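Local coordinates for protein chitin deacetylase (Bombyx mori, PDB 5ZNT) that deacetylates chitin, hydrolysing the N-acetamido groups of its N-acetylglucosamine residues with the help of zinc, to give chitosan and acetate, at residues Pro37-Ile42 with Thr304-Trp309; Pro148-Gly153 with Thr171-Leu176; Ser177-Trp182 with Tyr258-Ala263; Leu181-Met186 with Trp209-Asn214. All blocks are in the same frame, centred on the assembly; numbering follows the deposited sequence.

Interaction 1 of 4, residues Pro37-Ile42 with Thr304-Trp309; sequences PQMITI and TQVIQW
The indole of Trp309 takes the end of Met39 on one of its faces: methyl CE lies 3.4 Å above the ring plane, displaced toward the rim, and comes within 3.5 Å of CE3. Its distance to the centroid of the six-membered ring is 3.9 Å, a CH-pi contact. Met39 SD is set more obliquely, 4.7 Å from the centroid of the five-membered ring, which adds a Met-aromatic contact. A bend at the end of the methionine chain (chi3 -98°) turns CE onto the indole while SD remains beside Val306. The ring of Pro37 approaches obliquely, with CD 3.8 Å from Trp309 NE1; that N-H is spent on the carbonyl of Arg314. Trp309 reaches the strand because its CG is anti to the backbone N (chi1 -174°), and a glycine in its place would probably leave the Met39 methyl and the Pro37 ring beside a gap and the Arg314 carbonyl without its donor. One turn earlier in the helix, Val306 CG2 presses on Thr41 CG2 at 3.4 Å, tighter than usual for two methyls, so small branched residues suit both places. Met39 and Thr41 point to the helix, as alternate residues of a strand do, and Ile40 between them turns away. Strand 38-42 runs roughly antiparallel to the helix segment 304-309 (154° between their directions), the two axes approaching to 9.5 Å. Strands 265-270 and 298-300 flank it in the parallel sheet, Ile40 packs on Phe254 of helix 243-258, and the indoles of Trp182 and Trp325 also meet Trp309.

Interaction 2 of 4, residues Pro148-Gly153 with Thr171-Leu176; sequences PYLRVG and TITAPL
Leu150 and Thr171 are joined through one bridging water rather than by a direct hydrogen bond. The water donates to both backbone carbonyls, 2.8 Å from Leu150 O and 2.7 Å from Thr171 O, and its third link, to Thr173 OG1 at 3.4 Å, is weak. It thus supplies the donor that two facing acceptors cannot give each other. Leu150 O also receives the side-chain amide of Gln199, whose oxygen takes the N-H of Val152, so this one residue holds the loop at two points. The loop itself is closed by a turn, Arg151 N bonding to Pro148 O, with Tyr149 and Leu150 both in the left-handed helical region. Pro148 and Tyr149 probably belong to the Arg-X-Pro-Tyr motif of the CE4 family, which lines the active-site groove; consistent with this, the side chain of Leu150 lies about 7 Å from the zinc ion. The remaining contacts are van der Waals packing. Thr171 carries its methyl CG2 anti to the backbone N (chi1 -50° for OG1), which lays it against the loop backbone, 3.6 Å from Leu150 C, while OG1 is hydrogen-bonded to Asp169 OD1 and to the N-H of Ala147. A threonine serves here because its two branches do different work. Val152 CG2 meets that same methyl at 3.8 Å, the two side chains passing in opposite directions, and touches Ile172 CG1 at 3.9 Å. Val152 and Ile172 both continue onto Phe158 of helix 154-163. Leu150 CD1 crosses Thr173 at about a right angle, 4.1 Å from its OG1, and also packs on Met213 of strand 209-214.

Interaction 3 of 4, residues Ser177-Trp182 with Tyr258-Ala263; sequences SNPPLW and YEQNRA. Unlike the reference sequence in segment 177-182: Pro180 (reference Arg), Trp182 (reference Cys).
Asn261 bonds to the loop 177-182 from both its side chain and its backbone. Its ND2 gives a 2.7 Å hydrogen bond to Pro180 O, and its own carbonyl O accepts from Trp182 NE1 at 3.0 Å, lying in the plane of the indole at its edge. Asparagine fits because OD1 also accepts from the N-H of Ala263, forming an Asx turn, and ND2 has a second acceptor in Thr25 O. Farther out, Gln260 NE2 reaches Asn178 OD1 at 2.9 Å with its chain extended beyond CG (chi2 -174°); Asn178 OD1 is shared with Arg256 NE. The packing follows. Ala263 CA sits over one face of Trp182, 3.7 Å from the five-membered centroid, an approach that a small side chain permits, and Ala263 CB comes to 3.8 Å from Trp182 CD1. Pro179, preceded by a cis peptide bond, lays CB 3.6 Å from Asn261 CG, across its amide. Pro180 CG meets Ala263 CB at 4.0 Å and also touches His257. The contact joins the loop between strands 173-174 and 184-185 to the turn linking helix 243-258 with strand 265-270; Trp182 goes on to Met39 of strand 38-45.

Interaction 4 of 4, residues Leu181-Met186 with Trp209-Asn214; sequences LWPYTM and WEMVMN. Unlike the reference sequence in segment 181-186: Trp182 (reference Cys).
Tyr184 and Glu210 form an antiparallel hydrogen-bonded pair, Glu210 N to Tyr184 O being the shorter bond at 2.7 Å, and Thr185 with Trp209 is the adjoining non-hydrogen-bonded pair. Thr185 CG2 stands over the centre of the Trp209 six-membered ring, 3.3 Å from its centroid; a short branched residue places a methyl there easily. The Tyr184 ring lies alongside Glu210, whose CB is over one face at 4.0 Å from the centroid. Tyr184 gets there with CG between its backbone N and carbonyl carbon (chi1 55°), which also brings CE2 within 3.7 Å of Val212 CB. Tyr184 OH bonds to His192 NE2, while Glu210 OE2 accepts from the N-H of Ile172. Pro183 CG meets Met211 SD at 3.6 Å. Asn214 grips the backbone of Leu181 twice: OD1 accepts from N and ND2 donates to O, each at 2.9 Å. A leucine in its place would probably leave both Leu181 groups without these partners and let loop 177-182 drift from the strand. Met211, centre of an inverse gamma turn, interrupts strand 209-214; beyond it the asparagine side chain, not the backbone, pairs with Leu181, in keeping with the distorted beta/alpha barrel of CE4 deacetylases.

In the fold
From the N terminus, strand 38-45 comes first, and interaction 1 closes the longest loop, meeting helix 303-311 some 260 residues later; the other three all fall within it. Interaction 2 closes a short one around helix 154-163, joining a loop near the zinc to strand 173-174. Interactions 3 and 4 then start from overlapping residues: 181-186 turns back to strand 209-214, whereas the loop 177-182 waits for the turn at 258-263, so the smaller loop lies almost wholly within the larger. Interactions 2 and 4 share the mixed sheet, where strands 173-174 and 209-214 are neighbours. Trp182, common to interactions 3 and 4, packs on Trp309, linking that region to helix 303-311, which lies against the parallel sheet.

Interaction 1 of 4, residues Pro37-Ile42 with Thr304-Trp309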
# COMPACT_ATOMS: atom_id res chain seq x y z
N PRO A 37 5.29 -16.53 9.46
CA PRO A 37 5.23 -15.22 10.13
C PRO A 37 3.97 -14.47 9.72
O PRO A 37 3.62 -14.44 8.53
CB PRO A 37 6.49 -14.49 9.63
CG PRO A 37 7.26 -15.48 8.82
CD PRO A 37 6.31 -16.56 8.41
N GLN A 38 3.28 -13.91 10.69
CA GLN A 38 2.09 -13.10 10.41
C GLN A 38 2.55 -11.71 9.96
O GLN A 38 3.06 -10.92 10.75
CB GLN A 38 1.22 -12.99 11.66
CG GLN A 38 -0.03 -12.13 11.46
CD GLN A 38 -0.93 -12.66 10.33
OE1 GLN A 38 -1.57 -13.71 10.47
NE2 GLN A 38 -1.00 -11.92 9.21
N MET A 39 2.38 -11.42 8.68
CA MET A 39 2.74 -10.12 8.13
C MET A 39 1.60 -9.14 8.30
O MET A 39 0.42 -9.49 8.13
CB MET A 39 3.10 -10.27 6.65
CG MET A 39 4.40 -11.03 6.45
SD MET A 39 4.71 -11.39 4.70
CE MET A 39 4.11 -13.08 4.53
N ILE A 40 1.94 -7.90 8.66
CA ILE A 40 0.97 -6.81 8.73
C ILE A 40 1.49 -5.68 7.85
O ILE A 40 2.65 -5.27 8.00
CB ILE A 40 0.76 -6.33 10.18
CG1 ILE A 40 0.32 -7.53 11.05
CG2 ILE A 40 -0.32 -5.23 10.26
CD1 ILE A 40 0.14 -7.19 12.55
N THR A 41 0.66 -5.20 6.93
CA THR A 41 1.04 -4.10 6.04
C THR A 41 0.23 -2.87 6.45
O THR A 41 -0.92 -2.71 6.04
CB THR A 41 0.80 -4.43 4.57
OG1 THR A 41 -0.58 -4.72 4.32
CG2 THR A 41 1.63 -5.64 4.15
N ILE A 42 0.83 -2.04 7.30
CA ILE A 42 0.29 -0.71 7.53
C ILE A 42 0.53 0.14 6.29
O ILE A 42 1.66 0.19 5.79
CB ILE A 42 0.96 -0.07 8.76
CG1 ILE A 42 0.69 -0.88 10.02
CG2 ILE A 42 0.51 1.39 8.91
CD1 ILE A 42 1.64 -0.47 11.16
N THR A 304 6.10 -4.46 -0.77
CA THR A 304 7.16 -5.14 -1.51
C THR A 304 7.75 -6.27 -0.69
O THR A 304 8.06 -7.34 -1.22
CB THR A 304 8.24 -4.13 -1.92
OG1 THR A 304 7.73 -3.27 -2.94
CG2 THR A 304 9.51 -4.85 -2.46
N GLN A 305 7.90 -6.06 0.63
CA GLN A 305 8.46 -7.11 1.48
C GLN A 305 7.53 -8.32 1.59
O GLN A 305 8.01 -9.45 1.74
CB GLN A 305 8.78 -6.54 2.86
CG GLN A 305 10.08 -5.76 2.84
CD GLN A 305 10.34 -4.96 4.08
OE1 GLN A 305 9.47 -4.79 4.94
NE2 GLN A 305 11.57 -4.47 4.21
N VAL A 306 6.21 -8.12 1.51
CA VAL A 306 5.31 -9.27 1.44
C VAL A 306 5.60 -10.09 0.19
O VAL A 306 5.77 -11.31 0.25
CB VAL A 306 3.84 -8.83 1.49
CG1 VAL A 306 2.92 -10.05 1.29
CG2 VAL A 306 3.52 -8.18 2.81
N ILE A 307 5.68 -9.42 -0.96
CA ILE A 307 5.94 -10.11 -2.22
C ILE A 307 7.28 -10.84 -2.16
O ILE A 307 7.42 -11.95 -2.68
CB ILE A 307 5.88 -9.13 -3.40
CG1 ILE A 307 4.46 -8.57 -3.55
CG2 ILE A 307 6.35 -9.79 -4.71
CD1 ILE A 307 4.33 -7.42 -4.59
N GLN A 308 8.29 -10.24 -1.52
CA GLN A 308 9.59 -10.89 -1.43
C GLN A 308 9.50 -12.17 -0.60
O GLN A 308 10.12 -13.19 -0.95
CB GLN A 308 10.62 -9.92 -0.85
CG GLN A 308 11.06 -8.87 -1.86
CD GLN A 308 11.85 -7.76 -1.22
OE1 GLN A 308 11.54 -7.33 -0.11
NE2 GLN A 308 12.88 -7.30 -1.92
N TRP A 309 8.68 -12.17 0.46
CA TRP A 309 8.46 -13.39 1.22
C TRP A 309 7.70 -14.42 0.40
O TRP A 309 8.04 -15.61 0.41
CB TRP A 309 7.69 -13.08 2.50
CG TRP A 309 7.53 -14.28 3.42
CD1 TRP A 309 8.31 -14.59 4.50
CD2 TRP A 309 6.54 -15.31 3.33
NE1 TRP A 309 7.87 -15.75 5.08
CE2 TRP A 309 6.79 -16.22 4.38
CE3 TRP A 309 5.47 -15.56 2.46
CZ2 TRP A 309 6.01 -17.36 4.59
CZ3 TRP A 309 4.70 -16.69 2.66
CH2 TRP A 309 4.96 -17.57 3.73

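Interaction 2 of 4, residues Pro148-Gly153 with Thr171-Leu176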
# COMPACT_ATOMS: atom_id res chain seq x y z
N PRO A 148 -6.95 6.05 -6.71
CA PRO A 148 -7.88 6.87 -5.92
C PRO A 148 -9.26 6.24 -5.84
O PRO A 148 -9.76 5.64 -6.80
CB PRO A 148 -7.91 8.20 -6.69
CG PRO A 148 -6.53 8.29 -7.30
CD PRO A 148 -6.22 6.84 -7.71
N TYR A 149 -9.87 6.38 -4.66
CA TYR A 149 -11.19 5.85 -4.31
C TYR A 149 -11.30 4.34 -4.57
O TYR A 149 -12.42 3.81 -4.69
CB TYR A 149 -12.30 6.67 -5.01
CG TYR A 149 -12.01 8.16 -4.85
CD1 TYR A 149 -12.33 8.83 -3.67
CD2 TYR A 149 -11.31 8.86 -5.83
CE1 TYR A 149 -12.02 10.19 -3.50
CE2 TYR A 149 -10.97 10.22 -5.66
CZ TYR A 149 -11.33 10.86 -4.50
OH TYR A 149 -11.01 12.18 -4.34
N LEU A 150 -10.16 3.64 -4.64
CA LEU A 150 -10.08 2.21 -4.92
C LEU A 150 -10.88 1.85 -6.18
O LEU A 150 -11.55 0.81 -6.24
CB LEU A 150 -10.55 1.39 -3.71
CG LEU A 150 -9.82 1.67 -2.38
CD1 LEU A 150 -10.31 0.74 -1.27
CD2 LEU A 150 -8.32 1.45 -2.56
N ARG A 151 -10.80 2.71 -7.20
CA ARG A 151 -11.47 2.44 -8.46
C ARG A 151 -10.56 1.61 -9.35
O ARG A 151 -9.57 2.13 -9.89
CB ARG A 151 -11.87 3.74 -9.16
CG ARG A 151 -12.79 4.65 -8.37
CD ARG A 151 -14.01 3.92 -7.82
NE ARG A 151 -14.84 3.35 -8.87
CZ ARG A 151 -15.92 2.61 -8.63
NH1 ARG A 151 -16.28 2.35 -7.38
NH2 ARG A 151 -16.63 2.11 -9.64
N VAL A 152 -10.88 0.33 -9.52
CA VAL A 152 -10.10 -0.53 -10.38
C VAL A 152 -10.35 -0.15 -11.84
O VAL A 152 -11.48 0.20 -12.22
CB VAL A 152 -10.45 -2.00 -10.13
CG1 VAL A 152 -9.49 -2.90 -10.87
CG2 VAL A 152 -10.43 -2.26 -8.63
N GLY A 153 -9.30 -0.21 -12.66
CA GLY A 153 -9.40 0.20 -14.06
C GLY A 153 -9.52 -0.94 -15.06
O GLY A 153 -8.90 -0.91 -16.13
N THR A 171 -5.33 -2.22 -5.27
CA THR A 171 -6.61 -1.53 -5.46
C THR A 171 -7.81 -2.47 -5.36
O THR A 171 -8.90 -2.02 -5.01
CB THR A 171 -6.62 -0.85 -6.84
OG1 THR A 171 -5.43 -0.07 -7.00
CG2 THR A 171 -7.85 0.02 -7.01
N ILE A 172 -7.63 -3.75 -5.64
CA ILE A 172 -8.74 -4.69 -5.70
C ILE A 172 -9.11 -5.13 -4.29
O ILE A 172 -8.24 -5.55 -3.51
CB ILE A 172 -8.36 -5.90 -6.57
CG1 ILE A 172 -8.20 -5.42 -8.02
CG2 ILE A 172 -9.44 -7.01 -6.44
CD1 ILE A 172 -7.65 -6.48 -8.94
N THR A 173 -10.38 -4.99 -3.94
CA THR A 173 -10.88 -5.41 -2.63
C THR A 173 -11.44 -6.83 -2.70
O THR A 173 -12.08 -7.20 -3.69
CB THR A 173 -11.96 -4.43 -2.15
OG1 THR A 173 -11.37 -3.12 -1.97
CG2 THR A 173 -12.51 -4.90 -0.86
N ALA A 174 -11.17 -7.63 -1.67
CA ALA A 174 -11.79 -8.95 -1.57
C ALA A 174 -12.84 -8.92 -0.49
O ALA A 174 -12.55 -8.47 0.62
CB ALA A 174 -10.75 -10.04 -1.27
N PRO A 175 -14.06 -9.38 -0.75
CA PRO A 175 -15.08 -9.33 0.30
C PRO A 175 -14.65 -10.13 1.52
O PRO A 175 -13.89 -11.10 1.41
CB PRO A 175 -16.32 -9.96 -0.37
CG PRO A 175 -15.80 -10.78 -1.46
CD PRO A 175 -14.54 -10.06 -1.96
N LEU A 176 -15.11 -9.67 2.68
CA LEU A 176 -14.88 -10.35 3.95
C LEU A 176 -15.11 -11.85 3.80
O LEU A 176 -16.17 -12.28 3.32
CB LEU A 176 -15.82 -9.78 5.01
CG LEU A 176 -15.70 -10.43 6.39
CD1 LEU A 176 -14.30 -10.25 6.96
CD2 LEU A 176 -16.75 -9.91 7.37
O HOH W 1 -11.57 -1.81 -5.13

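Interaction 3 of 4, residues Ser177-Trp182 with Tyr258-Ala263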
# COMPACT_ATOMS: atom_id res chain seq x y z
N SER A 177 -14.08 -12.62 4.13
CA SER A 177 -14.00 -14.05 3.89
C SER A 177 -13.24 -14.66 5.05
O SER A 177 -12.37 -14.01 5.64
CB SER A 177 -13.24 -14.40 2.60
OG SER A 177 -13.92 -13.96 1.43
N ASN A 178 -13.55 -15.92 5.36
CA ASN A 178 -12.78 -16.70 6.33
C ASN A 178 -12.44 -18.05 5.72
O ASN A 178 -13.36 -18.85 5.44
CB ASN A 178 -13.54 -16.86 7.63
CG ASN A 178 -13.68 -15.55 8.36
OD1 ASN A 178 -12.69 -14.99 8.84
ND2 ASN A 178 -14.90 -15.03 8.44
N PRO A 179 -11.16 -18.34 5.46
CA PRO A 179 -10.06 -17.43 5.78
C PRO A 179 -9.92 -16.27 4.77
O PRO A 179 -10.51 -16.34 3.69
CB PRO A 179 -8.83 -18.35 5.75
CG PRO A 179 -9.19 -19.41 4.76
CD PRO A 179 -10.69 -19.60 4.85
N PRO A 180 -9.18 -15.22 5.15
CA PRO A 180 -8.87 -14.15 4.18
C PRO A 180 -7.90 -14.65 3.12
O PRO A 180 -7.40 -15.77 3.18
CB PRO A 180 -8.24 -13.06 5.05
CG PRO A 180 -7.63 -13.83 6.22
CD PRO A 180 -8.61 -14.96 6.48
N LEU A 181 -7.62 -13.78 2.14
CA LEU A 181 -6.89 -14.19 0.94
C LEU A 181 -5.44 -13.73 0.99
O LEU A 181 -5.14 -12.64 1.49
CB LEU A 181 -7.57 -13.65 -0.32
CG LEU A 181 -8.72 -14.46 -0.93
CD1 LEU A 181 -9.84 -14.69 0.07
CD2 LEU A 181 -9.28 -13.79 -2.19
N TRP A 182 -4.54 -14.58 0.49
CA TRP A 182 -3.15 -14.23 0.22
C TRP A 182 -3.07 -13.41 -1.07
O TRP A 182 -3.95 -13.52 -1.93
CB TRP A 182 -2.29 -15.50 0.09
CG TRP A 182 -1.89 -16.05 1.42
CD1 TRP A 182 -2.66 -16.81 2.28
CD2 TRP A 182 -0.63 -15.86 2.08
NE1 TRP A 182 -1.94 -17.11 3.42
CE2 TRP A 182 -0.69 -16.54 3.32
CE3 TRP A 182 0.56 -15.20 1.73
CZ2 TRP A 182 0.38 -16.55 4.21
CZ3 TRP A 182 1.62 -15.21 2.62
CH2 TRP A 182 1.52 -15.89 3.85
N TYR A 258 -4.37 -14.55 12.02
CA TYR A 258 -3.35 -15.31 12.73
C TYR A 258 -3.80 -16.73 13.04
O TYR A 258 -2.98 -17.65 13.01
CB TYR A 258 -2.99 -14.58 14.02
CG TYR A 258 -1.86 -15.18 14.82
CD1 TYR A 258 -0.54 -14.98 14.45
CD2 TYR A 258 -2.12 -15.91 15.98
CE1 TYR A 258 0.50 -15.50 15.20
CE2 TYR A 258 -1.09 -16.45 16.75
CZ TYR A 258 0.22 -16.24 16.35
OH TYR A 258 1.26 -16.75 17.07
N GLU A 259 -5.09 -16.92 13.31
CA GLU A 259 -5.63 -18.23 13.67
C GLU A 259 -6.10 -19.03 12.46
O GLU A 259 -6.53 -20.17 12.63
CB GLU A 259 -6.80 -18.11 14.66
CG GLU A 259 -6.59 -17.18 15.86
CD GLU A 259 -5.76 -17.77 17.00
OE1 GLU A 259 -5.02 -18.75 16.77
OE2 GLU A 259 -5.82 -17.21 18.13
N GLN A 260 -6.04 -18.47 11.25
CA GLN A 260 -6.44 -19.26 10.08
C GLN A 260 -5.25 -19.52 9.17
O GLN A 260 -4.38 -20.33 9.50
CB GLN A 260 -7.58 -18.57 9.31
CG GLN A 260 -8.85 -18.44 10.16
CD GLN A 260 -10.06 -17.91 9.42
OE1 GLN A 260 -10.73 -18.65 8.69
NE2 GLN A 260 -10.37 -16.63 9.63
N ASN A 261 -5.17 -18.85 8.02
CA ASN A 261 -4.11 -19.12 7.06
C ASN A 261 -2.96 -18.10 7.14
O ASN A 261 -2.07 -18.12 6.28
CB ASN A 261 -4.68 -19.16 5.64
CG ASN A 261 -5.30 -17.84 5.23
OD1 ASN A 261 -5.50 -16.95 6.06
ND2 ASN A 261 -5.62 -17.70 3.94
N ARG A 262 -2.97 -17.23 8.14
CA ARG A 262 -1.94 -16.19 8.29
C ARG A 262 -1.74 -15.35 7.03
O ARG A 262 -0.62 -14.93 6.71
CB ARG A 262 -0.61 -16.80 8.74
CG ARG A 262 -0.75 -17.56 10.04
CD ARG A 262 0.32 -17.22 11.01
NE ARG A 262 0.01 -17.79 12.31
CZ ARG A 262 0.92 -18.30 13.12
NH1 ARG A 262 2.20 -18.30 12.75
NH2 ARG A 262 0.56 -18.82 14.30
N ALA A 263 -2.82 -15.10 6.29
CA ALA A 263 -2.73 -14.18 5.17
C ALA A 263 -2.28 -12.82 5.69
O ALA A 263 -2.70 -12.40 6.77
CB ALA A 263 -4.08 -14.06 4.46

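Interaction 4 of 4, residues Leu181-Met186 with Trp209-Asn214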
# COMPACT_ATOMS: atom_id res chain seq x y z
N LEU A 181 -7.62 -13.78 2.14
CA LEU A 181 -6.89 -14.19 0.94
C LEU A 181 -5.44 -13.73 0.99
O LEU A 181 -5.14 -12.64 1.49
CB LEU A 181 -7.57 -13.65 -0.32
CG LEU A 181 -8.72 -14.46 -0.93
CD1 LEU A 181 -9.84 -14.69 0.07
CD2 LEU A 181 -9.28 -13.79 -2.19
N TRP A 182 -4.54 -14.58 0.49
CA TRP A 182 -3.15 -14.23 0.22
C TRP A 182 -3.07 -13.41 -1.07
O TRP A 182 -3.95 -13.52 -1.93
CB TRP A 182 -2.29 -15.50 0.09
CG TRP A 182 -1.89 -16.05 1.42
CD1 TRP A 182 -2.66 -16.81 2.28
CD2 TRP A 182 -0.63 -15.86 2.08
NE1 TRP A 182 -1.94 -17.11 3.42
CE2 TRP A 182 -0.69 -16.54 3.32
CE3 TRP A 182 0.56 -15.20 1.73
CZ2 TRP A 182 0.38 -16.55 4.21
CZ3 TRP A 182 1.62 -15.21 2.62
CH2 TRP A 182 1.52 -15.89 3.85
N PRO A 183 -2.03 -12.59 -1.23
CA PRO A 183 -1.81 -11.93 -2.53
C PRO A 183 -1.79 -12.97 -3.65
O PRO A 183 -1.53 -14.15 -3.42
CB PRO A 183 -0.43 -11.26 -2.38
CG PRO A 183 -0.30 -11.02 -0.90
CD PRO A 183 -1.03 -12.19 -0.22
N TYR A 184 -2.05 -12.50 -4.87
CA TYR A 184 -2.04 -13.38 -6.02
C TYR A 184 -1.54 -12.59 -7.22
O TYR A 184 -1.59 -11.35 -7.23
CB TYR A 184 -3.44 -13.98 -6.27
CG TYR A 184 -4.55 -12.96 -6.39
CD1 TYR A 184 -4.83 -12.36 -7.62
CD2 TYR A 184 -5.33 -12.61 -5.29
CE1 TYR A 184 -5.83 -11.42 -7.75
CE2 TYR A 184 -6.33 -11.66 -5.40
CZ TYR A 184 -6.57 -11.07 -6.63
OH TYR A 184 -7.57 -10.14 -6.76
N THR A 185 -1.01 -13.29 -8.22
CA THR A 185 -0.67 -12.62 -9.46
C THR A 185 -1.86 -12.65 -10.41
O THR A 185 -2.78 -13.45 -10.27
CB THR A 185 0.56 -13.25 -10.14
OG1 THR A 185 0.26 -14.57 -10.57
CG2 THR A 185 1.73 -13.30 -9.17
N MET A 186 -1.86 -11.74 -11.37
CA MET A 186 -2.99 -11.60 -12.27
C MET A 186 -2.84 -12.42 -13.55
O MET A 186 -3.59 -12.20 -14.50
CB MET A 186 -3.22 -10.12 -12.61
CG MET A 186 -3.59 -9.21 -11.42
SD MET A 186 -5.20 -9.59 -10.67
CE MET A 186 -6.12 -10.08 -12.08
N TRP A 209 1.39 -8.33 -9.79
CA TRP A 209 0.94 -8.84 -8.50
C TRP A 209 -0.24 -8.02 -8.01
O TRP A 209 -0.33 -6.81 -8.24
CB TRP A 209 2.06 -8.78 -7.47
CG TRP A 209 3.13 -9.78 -7.66
CD1 TRP A 209 4.25 -9.66 -8.45
CD2 TRP A 209 3.21 -11.07 -7.04
NE1 TRP A 209 5.02 -10.80 -8.35
CE2 TRP A 209 4.40 -11.69 -7.50
CE3 TRP A 209 2.38 -11.77 -6.15
CZ2 TRP A 209 4.79 -12.97 -7.09
CZ3 TRP A 209 2.77 -13.04 -5.74
CH2 TRP A 209 3.97 -13.63 -6.22
N GLU A 210 -1.17 -8.68 -7.31
CA GLU A 210 -2.25 -7.99 -6.62
C GLU A 210 -2.07 -8.15 -5.12
O GLU A 210 -2.28 -9.25 -4.58
CB GLU A 210 -3.63 -8.51 -7.04
CG GLU A 210 -4.77 -7.83 -6.26
CD GLU A 210 -4.80 -6.32 -6.50
OE1 GLU A 210 -4.53 -5.91 -7.64
OE2 GLU A 210 -5.09 -5.55 -5.57
N MET A 211 -1.72 -7.06 -4.44
CA MET A 211 -1.71 -7.04 -2.98
C MET A 211 -3.14 -6.82 -2.53
O MET A 211 -3.56 -5.72 -2.17
CB MET A 211 -0.77 -5.96 -2.45
CG MET A 211 0.70 -6.33 -2.62
SD MET A 211 1.18 -7.81 -1.67
CE MET A 211 0.73 -7.34 0.01
N VAL A 212 -3.91 -7.92 -2.53
CA VAL A 212 -5.35 -7.81 -2.42
C VAL A 212 -5.72 -7.19 -1.08
O VAL A 212 -5.06 -7.41 -0.06
CB VAL A 212 -6.00 -9.20 -2.62
CG1 VAL A 212 -5.52 -10.21 -1.54
CG2 VAL A 212 -7.52 -9.11 -2.65
N MET A 213 -6.78 -6.39 -1.09
CA MET A 213 -7.23 -5.67 0.10
C MET A 213 -8.40 -6.45 0.69
O MET A 213 -9.55 -6.27 0.29
CB MET A 213 -7.61 -4.23 -0.26
CG MET A 213 -6.44 -3.40 -0.83
SD MET A 213 -6.93 -1.73 -1.39
CE MET A 213 -7.26 -0.90 0.16
N ASN A 214 -8.09 -7.34 1.64
CA ASN A 214 -9.13 -8.07 2.34
C ASN A 214 -9.96 -7.12 3.19
O ASN A 214 -9.40 -6.35 3.98
CB ASN A 214 -8.53 -9.14 3.25
CG ASN A 214 -7.94 -10.29 2.49
OD1 ASN A 214 -8.66 -11.12 1.94
ND2 ASN A 214 -6.61 -10.36 2.45